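Local coordinates for protein aldo-keto reductase AKR2E4 (Bombyx mori, PDB 3WCZ) that reduces 3-dehydroecdysone with NADPH as the cosubstrate, and may take part in the regulation of molting, at residues T23-A28 with Y58-Q63; R38-W43 with K259-Q264; A205-G210 with R293-S298. All coordinates share one frame; numbering follows the deposited sequence.

Interaction 1. Residues T23-A28 with Y58-Q63; sequences TGRGTA and YQDEEQ. With NAP (NADP nicotinamide-adenine-dinucleotide phosphate), chain B; CIT (citric acid), chain G.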
# COMPACT_ATOMS: atom_id res chain seq x y z
N THR A 23 6.54 0.16 -4.48
CA THR A 23 7.78 -0.48 -4.93
C THR A 23 7.61 -1.96 -5.20
O THR A 23 8.60 -2.69 -5.33
CB THR A 23 8.95 -0.24 -3.94
OG1 THR A 23 8.72 -0.93 -2.70
CG2 THR A 23 9.16 1.26 -3.68
N GLY A 24 6.38 -2.42 -5.33
CA GLY A 24 6.16 -3.77 -5.82
C GLY A 24 6.52 -3.82 -7.29
O GLY A 24 6.48 -2.80 -8.02
N ARG A 25 6.86 -5.02 -7.76
CA ARG A 25 7.41 -5.20 -9.09
C ARG A 25 6.47 -5.93 -10.04
O ARG A 25 6.89 -6.34 -11.13
CB ARG A 25 8.70 -6.01 -9.01
CG ARG A 25 9.70 -5.47 -8.01
CD ARG A 25 10.17 -4.14 -8.46
NE ARG A 25 11.05 -4.23 -9.63
CZ ARG A 25 11.13 -3.31 -10.59
NH1 ARG A 25 10.35 -2.20 -10.57
NH2 ARG A 25 11.98 -3.52 -11.60
N GLY A 26 5.20 -6.08 -9.67
CA GLY A 26 4.24 -6.76 -10.52
C GLY A 26 4.13 -6.18 -11.93
O GLY A 26 3.86 -6.91 -12.88
N THR A 27 4.34 -4.88 -12.09
CA THR A 27 4.20 -4.26 -13.39
C THR A 27 5.54 -4.07 -14.11
O THR A 27 5.57 -3.51 -15.21
CB THR A 27 3.51 -2.90 -13.29
OG1 THR A 27 4.34 -1.97 -12.57
CG2 THR A 27 2.14 -3.02 -12.62
N ALA A 28 6.62 -4.53 -13.49
CA ALA A 28 7.94 -4.28 -14.07
C ALA A 28 8.07 -5.02 -15.40
O ALA A 28 7.70 -6.18 -15.52
CB ALA A 28 9.04 -4.66 -13.10
N TYR A 58 9.00 -8.43 -1.93
CA TYR A 58 9.37 -7.78 -3.17
C TYR A 58 10.85 -7.93 -3.51
O TYR A 58 11.25 -7.67 -4.64
CB TYR A 58 9.03 -6.27 -3.17
CG TYR A 58 7.60 -5.93 -2.85
CD1 TYR A 58 6.60 -6.85 -2.99
CD2 TYR A 58 7.25 -4.62 -2.49
CE1 TYR A 58 5.28 -6.52 -2.70
CE2 TYR A 58 5.95 -4.28 -2.20
CZ TYR A 58 4.97 -5.22 -2.29
OH TYR A 58 3.66 -4.88 -1.98
N GLN A 59 11.63 -8.33 -2.53
CA GLN A 59 13.07 -8.55 -2.68
C GLN A 59 13.77 -7.30 -3.17
O GLN A 59 14.81 -7.36 -3.83
CB GLN A 59 13.37 -9.73 -3.63
CG GLN A 59 12.74 -11.05 -3.21
CD GLN A 59 13.12 -11.51 -1.80
OE1 GLN A 59 12.31 -12.16 -1.14
NE2 GLN A 59 14.35 -11.20 -1.35
N ASP A 60 13.23 -6.14 -2.82
CA ASP A 60 13.84 -4.86 -3.21
C ASP A 60 14.00 -3.90 -2.05
O ASP A 60 14.22 -2.71 -2.27
CB ASP A 60 13.14 -4.18 -4.42
CG ASP A 60 11.71 -3.76 -4.15
OD1 ASP A 60 11.22 -3.77 -3.00
OD2 ASP A 60 11.08 -3.33 -5.16
N GLU A 61 13.93 -4.38 -0.81
CA GLU A 61 14.20 -3.52 0.33
C GLU A 61 15.59 -2.92 0.26
O GLU A 61 15.82 -1.78 0.72
CB GLU A 61 13.96 -4.25 1.66
CG GLU A 61 12.48 -4.44 2.01
CD GLU A 61 12.25 -5.46 3.10
OE1 GLU A 61 12.96 -6.48 3.11
OE2 GLU A 61 11.34 -5.23 3.92
N GLU A 62 16.54 -3.68 -0.29
CA GLU A 62 17.89 -3.15 -0.41
C GLU A 62 17.91 -1.90 -1.30
O GLU A 62 18.55 -0.90 -0.96
CB GLU A 62 18.82 -4.24 -0.98
CG GLU A 62 20.22 -3.77 -1.37
CD GLU A 62 21.08 -4.92 -1.91
OE1 GLU A 62 20.61 -6.08 -1.94
OE2 GLU A 62 22.24 -4.66 -2.29
N GLN A 63 17.20 -1.95 -2.43
CA GLN A 63 17.13 -0.82 -3.34
C GLN A 63 16.40 0.36 -2.69
O GLN A 63 16.81 1.52 -2.83
CB GLN A 63 16.41 -1.20 -4.63
CG GLN A 63 17.24 -2.01 -5.60
CD GLN A 63 17.64 -3.36 -5.07
OE1 GLN A 63 16.86 -4.07 -4.45
NE2 GLN A 63 18.91 -3.73 -5.30
PA NAP B . -0.16 0.49 -9.84
O1A NAP B . 0.42 1.60 -9.07
O2A NAP B . -1.54 0.07 -9.71
O5B NAP B . 0.16 0.56 -11.36
C5B NAP B . 1.46 0.78 -11.82
C4B NAP B . 1.58 0.92 -13.33
O4B NAP B . 0.99 2.17 -13.74
C3B NAP B . 2.94 0.88 -13.90
O3B NAP B . 2.86 0.18 -15.12
C2B NAP B . 3.27 2.28 -14.08
O2B NAP B . 4.25 2.52 -15.07
C1B NAP B . 1.95 2.90 -14.47
N9A NAP B . 1.75 4.29 -14.11
C8A NAP B . 2.13 4.87 -12.95
N7A NAP B . 1.70 6.11 -12.88
C5A NAP B . 1.03 6.38 -14.04
C6A NAP B . 0.37 7.51 -14.53
N6A NAP B . 0.30 8.74 -13.85
N1A NAP B . -0.20 7.40 -15.74
C2A NAP B . -0.14 6.26 -16.43
N3A NAP B . 0.47 5.15 -15.99
C4A NAP B . 1.05 5.21 -14.78
O3 NAP B . 0.77 -0.80 -9.51
PN NAP B . 0.89 -1.97 -8.44
O1N NAP B . 2.34 -2.23 -8.33
O2N NAP B . -0.03 -3.06 -8.86
O5D NAP B . 0.32 -1.40 -7.07
C5D NAP B . 0.92 -0.32 -6.44
C4D NAP B . 1.69 -0.65 -5.15
O4D NAP B . 0.82 -1.15 -4.15
C3D NAP B . 2.72 -1.72 -5.29
O3D NAP B . 3.85 -1.30 -6.01
C2D NAP B . 2.95 -2.08 -3.90
O2D NAP B . 3.71 -1.10 -3.26
C1D NAP B . 1.54 -2.12 -3.37
N1N NAP B . 0.80 -3.38 -3.42
C2N NAP B . 0.57 -4.07 -2.29
C3N NAP B . -0.13 -5.25 -2.33
C7N NAP B . -0.39 -5.93 -1.04
O7N NAP B . -0.37 -5.31 0.06
N7N NAP B . -0.78 -7.21 -1.10
C4N NAP B . -0.56 -5.80 -3.56
C5N NAP B . -0.33 -5.07 -4.73
C6N NAP B . 0.35 -3.87 -4.61
P2B NAP B . 5.59 3.36 -14.77
O1X NAP B . 6.36 3.28 -16.11
O2X NAP B . 5.20 4.74 -14.49
O3X NAP B . 6.30 2.67 -13.64
C1 CIT G . 6.41 -8.06 -6.06
O1 CIT G . 6.58 -9.21 -5.54
O2 CIT G . 7.38 -7.42 -6.52
C2 CIT G . 5.05 -7.41 -6.12
C3 CIT G . 3.86 -8.31 -5.78
O7 CIT G . 4.06 -8.95 -4.49
C4 CIT G . 2.54 -7.55 -5.65
C5 CIT G . 2.67 -6.35 -4.75
O3 CIT G . 2.43 -6.52 -3.53
O4 CIT G . 3.03 -5.24 -5.24
C6 CIT G . 3.69 -9.33 -6.89
O5 CIT G . 3.49 -10.54 -6.59
O6 CIT G . 3.74 -8.95 -8.09

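Interaction 2. Residues R38-W43 with K259-Q264; sequences RQAVYW and KSTNKQ. With NAP (NADP nicotinamide-adenine-dinucleotide phosphate), chain B.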
# COMPACT_ATOMS: atom_id res chain seq x y z
N ARG A 38 15.60 1.89 -6.68
CA ARG A 38 16.43 2.83 -5.96
C ARG A 38 16.25 4.22 -6.55
O ARG A 38 15.98 5.20 -5.84
CB ARG A 38 17.91 2.43 -6.03
CG ARG A 38 18.86 3.48 -5.48
CD ARG A 38 20.33 3.26 -5.93
NE ARG A 38 20.41 3.32 -7.39
CZ ARG A 38 20.30 4.44 -8.08
NH1 ARG A 38 20.21 5.61 -7.48
NH2 ARG A 38 20.29 4.38 -9.40
N GLN A 39 16.32 4.31 -7.88
CA GLN A 39 16.17 5.60 -8.54
C GLN A 39 14.77 6.18 -8.33
O GLN A 39 14.63 7.39 -8.11
CB GLN A 39 16.46 5.44 -10.04
CG GLN A 39 16.49 6.76 -10.81
CD GLN A 39 17.59 7.68 -10.31
OE1 GLN A 39 18.77 7.31 -10.33
NE2 GLN A 39 17.23 8.85 -9.82
N ALA A 40 13.74 5.33 -8.38
CA ALA A 40 12.37 5.79 -8.19
C ALA A 40 12.16 6.35 -6.79
O ALA A 40 11.51 7.37 -6.61
CB ALA A 40 11.41 4.66 -8.42
N VAL A 41 12.70 5.66 -5.78
CA VAL A 41 12.61 6.15 -4.40
C VAL A 41 13.26 7.51 -4.27
O VAL A 41 12.70 8.44 -3.66
CB VAL A 41 13.21 5.13 -3.42
CG1 VAL A 41 13.44 5.73 -2.03
CG2 VAL A 41 12.28 3.94 -3.32
N TYR A 42 14.45 7.65 -4.84
CA TYR A 42 15.13 8.94 -4.82
C TYR A 42 14.32 10.04 -5.50
O TYR A 42 14.10 11.11 -4.96
CB TYR A 42 16.51 8.83 -5.45
CG TYR A 42 17.33 10.08 -5.28
CD1 TYR A 42 18.14 10.24 -4.17
CD2 TYR A 42 17.23 11.13 -6.19
CE1 TYR A 42 18.86 11.40 -3.97
CE2 TYR A 42 17.95 12.29 -6.01
CZ TYR A 42 18.78 12.41 -4.90
OH TYR A 42 19.51 13.56 -4.70
N TRP A 43 13.85 9.76 -6.72
CA TRP A 43 13.07 10.73 -7.45
C TRP A 43 11.78 11.12 -6.70
O TRP A 43 11.34 12.28 -6.71
CB TRP A 43 12.69 10.18 -8.82
CG TRP A 43 13.74 10.34 -9.87
CD1 TRP A 43 14.73 11.27 -9.90
CD2 TRP A 43 13.85 9.57 -11.07
NE1 TRP A 43 15.46 11.14 -11.07
CE2 TRP A 43 14.94 10.10 -11.80
CE3 TRP A 43 13.15 8.48 -11.60
CZ2 TRP A 43 15.35 9.58 -13.02
CZ3 TRP A 43 13.55 7.97 -12.83
CH2 TRP A 43 14.64 8.52 -13.52
N LYS A 259 2.54 3.06 -7.94
CA LYS A 259 3.87 2.62 -8.34
C LYS A 259 4.26 3.32 -9.65
O LYS A 259 3.51 3.35 -10.63
CB LYS A 259 3.94 1.11 -8.54
CG LYS A 259 5.26 0.61 -9.14
CD LYS A 259 5.26 0.58 -10.66
CE LYS A 259 6.56 0.05 -11.22
NZ LYS A 259 6.53 0.05 -12.74
N SER A 260 5.46 3.89 -9.66
CA SER A 260 6.06 4.33 -10.92
C SER A 260 7.55 4.26 -10.76
O SER A 260 8.09 4.44 -9.67
CB SER A 260 5.64 5.75 -11.25
OG SER A 260 6.19 6.19 -12.50
N THR A 261 8.21 4.01 -11.89
CA THR A 261 9.64 4.17 -11.98
C THR A 261 10.02 5.25 -13.00
O THR A 261 11.19 5.35 -13.38
CB THR A 261 10.35 2.85 -12.31
OG1 THR A 261 9.77 2.30 -13.49
CG2 THR A 261 10.22 1.88 -11.15
N ASN A 262 9.06 6.08 -13.39
CA ASN A 262 9.26 7.16 -14.36
C ASN A 262 9.26 8.50 -13.64
O ASN A 262 8.33 8.79 -12.91
CB ASN A 262 8.12 7.12 -15.40
CG ASN A 262 8.14 8.29 -16.40
OD1 ASN A 262 7.59 9.35 -16.16
ND2 ASN A 262 8.76 8.05 -17.55
N LYS A 263 10.28 9.32 -13.87
CA LYS A 263 10.47 10.54 -13.12
C LYS A 263 9.25 11.46 -13.20
O LYS A 263 8.78 12.00 -12.21
CB LYS A 263 11.74 11.28 -13.58
CG LYS A 263 12.11 12.44 -12.72
CD LYS A 263 13.40 13.11 -13.19
CE LYS A 263 13.77 14.23 -12.23
NZ LYS A 263 15.04 14.91 -12.66
N GLN A 264 8.75 11.62 -14.42
CA GLN A 264 7.64 12.51 -14.64
C GLN A 264 6.32 11.99 -14.02
O GLN A 264 5.58 12.74 -13.41
CB GLN A 264 7.48 12.74 -16.15
CG GLN A 264 8.67 13.47 -16.84
CD GLN A 264 10.03 12.70 -16.86
OE1 GLN A 264 10.10 11.48 -17.08
NE2 GLN A 264 11.11 13.45 -16.63
PA NAP B . -0.16 0.49 -9.84
O1A NAP B . 0.42 1.60 -9.07
O2A NAP B . -1.54 0.07 -9.71
O5B NAP B . 0.16 0.56 -11.36
C5B NAP B . 1.46 0.78 -11.82
C4B NAP B . 1.58 0.92 -13.33
O4B NAP B . 0.99 2.17 -13.74
C3B NAP B . 2.94 0.88 -13.90
O3B NAP B . 2.86 0.18 -15.12
C2B NAP B . 3.27 2.28 -14.08
O2B NAP B . 4.25 2.52 -15.07
C1B NAP B . 1.95 2.90 -14.47
N9A NAP B . 1.75 4.29 -14.11
C8A NAP B . 2.13 4.87 -12.95
N7A NAP B . 1.70 6.11 -12.88
C5A NAP B . 1.03 6.38 -14.04
C6A NAP B . 0.37 7.51 -14.53
N6A NAP B . 0.30 8.74 -13.85
N1A NAP B . -0.20 7.40 -15.74
C2A NAP B . -0.14 6.26 -16.43
N3A NAP B . 0.47 5.15 -15.99
C4A NAP B . 1.05 5.21 -14.78
O3 NAP B . 0.77 -0.80 -9.51
PN NAP B . 0.89 -1.97 -8.44
O1N NAP B . 2.34 -2.23 -8.33
O2N NAP B . -0.03 -3.06 -8.86
O5D NAP B . 0.32 -1.40 -7.07
C5D NAP B . 0.92 -0.32 -6.44
C4D NAP B . 1.69 -0.65 -5.15
O4D NAP B . 0.82 -1.15 -4.15
C3D NAP B . 2.72 -1.72 -5.29
O3D NAP B . 3.85 -1.30 -6.01
C2D NAP B . 2.95 -2.08 -3.90
O2D NAP B . 3.71 -1.10 -3.26
C1D NAP B . 1.54 -2.12 -3.37
N1N NAP B . 0.80 -3.38 -3.42
C2N NAP B . 0.57 -4.07 -2.29
C3N NAP B . -0.13 -5.25 -2.33
C7N NAP B . -0.39 -5.93 -1.04
O7N NAP B . -0.37 -5.31 0.06
N7N NAP B . -0.78 -7.21 -1.10
C4N NAP B . -0.56 -5.80 -3.56
C5N NAP B . -0.33 -5.07 -4.73
C6N NAP B . 0.35 -3.87 -4.61
P2B NAP B . 5.59 3.36 -14.77
O1X NAP B . 6.36 3.28 -16.11
O2X NAP B . 5.20 4.74 -14.49
O3X NAP B . 6.30 2.67 -13.64
O HOH W 1 16.83 13.98 -10.27
O HOH W 2 17.11 12.86 -13.18

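Interaction 3. Residues A205-G210 with R293-S298; sequences AYSPFG and RVIDIS. With NAP (NADP nicotinamide-adenine-dinucleotide phosphate), chain B; EDO (1,2-ethanediol), chain F.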
# COMPACT_ATOMS: atom_id res chain seq x y z
N ALA A 205 -4.74 2.02 -0.32
CA ALA A 205 -5.27 1.45 -1.55
C ALA A 205 -4.15 1.05 -2.49
O ALA A 205 -3.46 1.91 -3.10
CB ALA A 205 -6.18 2.49 -2.25
N TYR A 206 -3.94 -0.26 -2.60
CA TYR A 206 -2.96 -0.79 -3.54
C TYR A 206 -3.55 -1.03 -4.93
O TYR A 206 -4.76 -1.04 -5.10
CB TYR A 206 -2.24 -2.00 -2.95
CG TYR A 206 -2.92 -3.33 -2.87
CD1 TYR A 206 -3.26 -4.07 -4.00
CD2 TYR A 206 -3.11 -3.93 -1.63
CE1 TYR A 206 -3.78 -5.36 -3.90
CE2 TYR A 206 -3.64 -5.20 -1.52
CZ TYR A 206 -3.94 -5.91 -2.65
OH TYR A 206 -4.44 -7.18 -2.59
N SER A 207 -2.65 -1.21 -5.89
CA SER A 207 -2.97 -1.28 -7.32
C SER A 207 -4.02 -0.24 -7.69
O SER A 207 -5.04 -0.55 -8.27
CB SER A 207 -3.42 -2.70 -7.71
OG SER A 207 -2.43 -3.69 -7.44
N PRO A 208 -3.74 1.02 -7.34
CA PRO A 208 -4.73 2.08 -7.51
C PRO A 208 -5.13 2.37 -8.97
O PRO A 208 -6.21 2.93 -9.19
CB PRO A 208 -4.04 3.30 -6.91
CG PRO A 208 -2.59 3.05 -7.11
CD PRO A 208 -2.46 1.55 -6.84
N PHE A 209 -4.29 2.00 -9.94
CA PHE A 209 -4.64 2.24 -11.33
C PHE A 209 -5.50 1.13 -11.93
O PHE A 209 -5.97 1.26 -13.08
CB PHE A 209 -3.40 2.50 -12.17
CG PHE A 209 -2.65 3.75 -11.76
CD1 PHE A 209 -3.26 4.99 -11.81
CD2 PHE A 209 -1.35 3.68 -11.32
CE1 PHE A 209 -2.55 6.13 -11.45
CE2 PHE A 209 -0.64 4.78 -10.99
CZ PHE A 209 -1.23 6.01 -11.04
N GLY A 210 -5.74 0.05 -11.19
CA GLY A 210 -6.64 -0.98 -11.66
C GLY A 210 -6.21 -1.52 -13.01
O GLY A 210 -5.03 -1.68 -13.27
N ARG A 293 -10.39 -8.36 -9.15
CA ARG A 293 -9.10 -8.03 -8.56
C ARG A 293 -7.97 -8.08 -9.56
O ARG A 293 -7.84 -9.04 -10.33
CB ARG A 293 -8.80 -8.95 -7.38
CG ARG A 293 -9.79 -8.88 -6.26
CD ARG A 293 -9.59 -10.04 -5.28
NE ARG A 293 -10.57 -10.06 -4.21
CZ ARG A 293 -10.50 -9.34 -3.11
NH1 ARG A 293 -9.48 -8.52 -2.88
NH2 ARG A 293 -11.47 -9.44 -2.22
N VAL A 294 -7.14 -7.05 -9.56
CA VAL A 294 -5.84 -7.08 -10.20
C VAL A 294 -4.95 -8.15 -9.58
O VAL A 294 -4.25 -8.87 -10.29
CB VAL A 294 -5.14 -5.71 -10.09
CG1 VAL A 294 -3.69 -5.78 -10.57
CG2 VAL A 294 -5.88 -4.67 -10.90
N ILE A 295 -4.98 -8.25 -8.26
CA ILE A 295 -4.12 -9.21 -7.54
C ILE A 295 -4.93 -10.45 -7.22
O ILE A 295 -5.81 -10.45 -6.36
CB ILE A 295 -3.49 -8.56 -6.26
CG1 ILE A 295 -2.65 -7.33 -6.65
CG2 ILE A 295 -2.67 -9.57 -5.47
CD1 ILE A 295 -1.46 -7.58 -7.56
N ASP A 296 -4.63 -11.50 -7.97
CA ASP A 296 -5.34 -12.77 -7.90
C ASP A 296 -4.50 -13.76 -7.10
O ASP A 296 -3.41 -14.14 -7.50
CB ASP A 296 -5.58 -13.23 -9.34
CG ASP A 296 -6.22 -14.60 -9.45
OD1 ASP A 296 -6.62 -15.17 -8.43
OD2 ASP A 296 -6.34 -15.10 -10.59
N ILE A 297 -4.99 -14.15 -5.93
CA ILE A 297 -4.29 -15.14 -5.11
C ILE A 297 -5.10 -16.44 -4.99
O ILE A 297 -5.01 -17.16 -4.02
CB ILE A 297 -3.93 -14.60 -3.72
CG1 ILE A 297 -5.18 -14.05 -3.02
CG2 ILE A 297 -2.86 -13.51 -3.84
CD1 ILE A 297 -5.06 -14.01 -1.52
N SER A 298 -5.87 -16.75 -6.03
CA SER A 298 -6.84 -17.83 -5.93
C SER A 298 -6.22 -19.22 -5.81
O SER A 298 -6.91 -20.15 -5.38
CB SER A 298 -7.83 -17.79 -7.11
OG SER A 298 -7.17 -17.79 -8.35
PA NAP B . -0.16 0.49 -9.84
O1A NAP B . 0.42 1.60 -9.07
O2A NAP B . -1.54 0.07 -9.71
O5B NAP B . 0.16 0.56 -11.36
C5B NAP B . 1.46 0.78 -11.82
C4B NAP B . 1.58 0.92 -13.33
O4B NAP B . 0.99 2.17 -13.74
C3B NAP B . 2.94 0.88 -13.90
O3B NAP B . 2.86 0.18 -15.12
C2B NAP B . 3.27 2.28 -14.08
O2B NAP B . 4.25 2.52 -15.07
C1B NAP B . 1.95 2.90 -14.47
N9A NAP B . 1.75 4.29 -14.11
C8A NAP B . 2.13 4.87 -12.95
N7A NAP B . 1.70 6.11 -12.88
C5A NAP B . 1.03 6.38 -14.04
C6A NAP B . 0.37 7.51 -14.53
N6A NAP B . 0.30 8.74 -13.85
N1A NAP B . -0.20 7.40 -15.74
C2A NAP B . -0.14 6.26 -16.43
N3A NAP B . 0.47 5.15 -15.99
C4A NAP B . 1.05 5.21 -14.78
O3 NAP B . 0.77 -0.80 -9.51
PN NAP B . 0.89 -1.97 -8.44
O1N NAP B . 2.34 -2.23 -8.33
O2N NAP B . -0.03 -3.06 -8.86
O5D NAP B . 0.32 -1.40 -7.07
C5D NAP B . 0.92 -0.32 -6.44
C4D NAP B . 1.69 -0.65 -5.15
O4D NAP B . 0.82 -1.15 -4.15
C3D NAP B . 2.72 -1.72 -5.29
O3D NAP B . 3.85 -1.30 -6.01
C2D NAP B . 2.95 -2.08 -3.90
O2D NAP B . 3.71 -1.10 -3.26
C1D NAP B . 1.54 -2.12 -3.37
N1N NAP B . 0.80 -3.38 -3.42
C2N NAP B . 0.57 -4.07 -2.29
C3N NAP B . -0.13 -5.25 -2.33
C7N NAP B . -0.39 -5.93 -1.04
O7N NAP B . -0.37 -5.31 0.06
N7N NAP B . -0.78 -7.21 -1.10
C4N NAP B . -0.56 -5.80 -3.56
C5N NAP B . -0.33 -5.07 -4.73
C6N NAP B . 0.35 -3.87 -4.61
P2B NAP B . 5.59 3.36 -14.77
O1X NAP B . 6.36 3.28 -16.11
O2X NAP B . 5.20 4.74 -14.49
O3X NAP B . 6.30 2.67 -13.64
C1 EDO F . -10.00 -7.76 1.26
O1 EDO F . -10.47 -7.62 -0.09
C2 EDO F . -9.04 -8.91 1.35
O2 EDO F . -8.00 -8.78 0.37
O HOH W 3 -7.40 -6.60 -1.36

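Interaction 1. Residues T23-A28 with Y58-Q63
Thr23 O and Asp60 OD2 lie 2.6 Å apart, a closeness of two oxygens that suggests a proton on the acid. With its CG between the backbone N and the carbonyl carbon (chi1 65°), Asp60 holds its carboxylate against the loop; the Thr23 hydroxyl bonds instead to the backbone carbonyl of Asp53. Gly24 sits over one face of the Tyr58 ring, a CH-pi contact with CA 3.7 Å from the centroid, and its N bonds to ribose O3D of NADP at 2.8 Å. Arg25, bent at chi2 and chi3, brings CD within 3.5 Å of Asp60 OD2, but its guanidinium lies against Ala28 CB and forms a salt bridge with Glu36. Tyr58, by similarity the proton donor, sets OH 2.6 Å from O3 of a citrate, probably a crystallisation component, and 3.2 Å from nicotinamide C2N. A phenylalanine here lacks that hydroxyl, which would probably cost Lys87 this partner and remove the group expected to donate the proton. The loop follows strand 21-22 of the TIM barrel and meets the residues leading into helix 61-73, while Val37 of helix 35-46 packs against Thr23, Arg25 and Asp60.

Interaction 2. Residues R38-W43 with K259-Q264
Trp43 and Lys263 carry the apolar part of this contact. The lysine backbone and side chain pass over one face of the indole: CB makes a CH-pi contact 3.6 Å from the centroid of the six-membered ring, almost on its normal, and CD reaches 3.6 Å from Trp43 NE1. Lys263 can reach across the indole, from the six-membered ring to NE1, because its chain is extended, with CG anti to the backbone N (chi1 -172°). Gln39 NE2 lies over the opposite face, toward its rim, and Thr261 O meets the ring edge in plane, 3.6 Å from CZ3. Nearer the cofactor, Ala40 CB rests on the backbone, 3.6 Å from Ser260 O.

Polar links across the contact pass through water: two molecules each accept from Trp43 NE1 and from Lys263 NZ, one of them weakly from the indole. Within 259-264, Ser260 OG accepts from Asn262 N in an ST turn, and Asn262 OD1 caps the following helix at Arg265 N.

Three further bonds grip the 2'-phosphate that distinguishes NADP from NAD: O3X receives Lys259 NZ at 2.8 Å and Thr261 N at 2.9 Å, while Ser260 OG donates to O2X at 2.7 Å. Lys259 N donates to O1A of the pyrophosphate.

Helix 35-46 packs against the start of helix 263-270, whose Ile266 also touches Ala40 and Trp43, while Val41 of helix 35-46 touches Ile68 of helix 61-73.

Interaction 3. Residues A205-G210 with R293-S298
Their first torsions bring Tyr206 and Ile295 together: a chi1 of 75° lays a face of the tyrosine ring against the nicotinamide, and Ile295 turns CG1 beside its own N (chi1 -59°), which puts CG1 in contact with the tyrosine ring. Ile295 CG1 approaches Tyr206 CE1 obliquely at 3.6 Å and Ser207 OG at 3.7 Å. One face of the Tyr206 ring is covered by the cofactor, with C4N 3.1 Å above the plane over its centre, an aromatic support characteristic of aldo-keto reductases. Ile295 CG1 is also 3.8 Å from nicotinamide C5N, so both side chains help fix the ring's position. Val294 CG2 packs on the Gly210 carbonyl carbon at 3.8 Å. Ser207 OG donates to the nicotinamide-side phosphate at O2N, 2.9 Å away, and the type I turn from Ser207 to Gly210 holds Phe209, whose ring face meets the adenine. The Tyr206 hydroxyl bonds to Asn159; a water near that hydroxyl also accepts a weak bond from Arg293 NH1. The turn follows strand 202-206, which lies between strands 178-182 and 255-256 of the barrel, and the loop after helix 279-286 is fastened over it by Glu182, which accepts from the backbone N of both Val294 and Ile295.

All three interactions line one extended NADP molecule: interaction 1 borders the nicotinamide ribose, interaction 2 grips the 2'-phosphate, and interaction 3 backs the nicotinamide with the end of strand 202-206 and the 293-298 loop. Interactions 1 and 2, with centres about 12 Å apart, touch directly: Thr27 OG1 lies 3.0 Å from Lys259 NZ, a nitrogen that also serves the phosphate. The centres of interactions 1 and 3 are about 16 Å apart and the two do not touch; the nicotinamide lies between the Tyr58 hydroxyl and the Tyr206 ring. Interactions 2 and 3, about 21 Å between centres, are joined through the cofactor. The Thr261 and Tyr58 side chains are about 11 Å apart, so phosphate recognition and the probable proton donor lie separate.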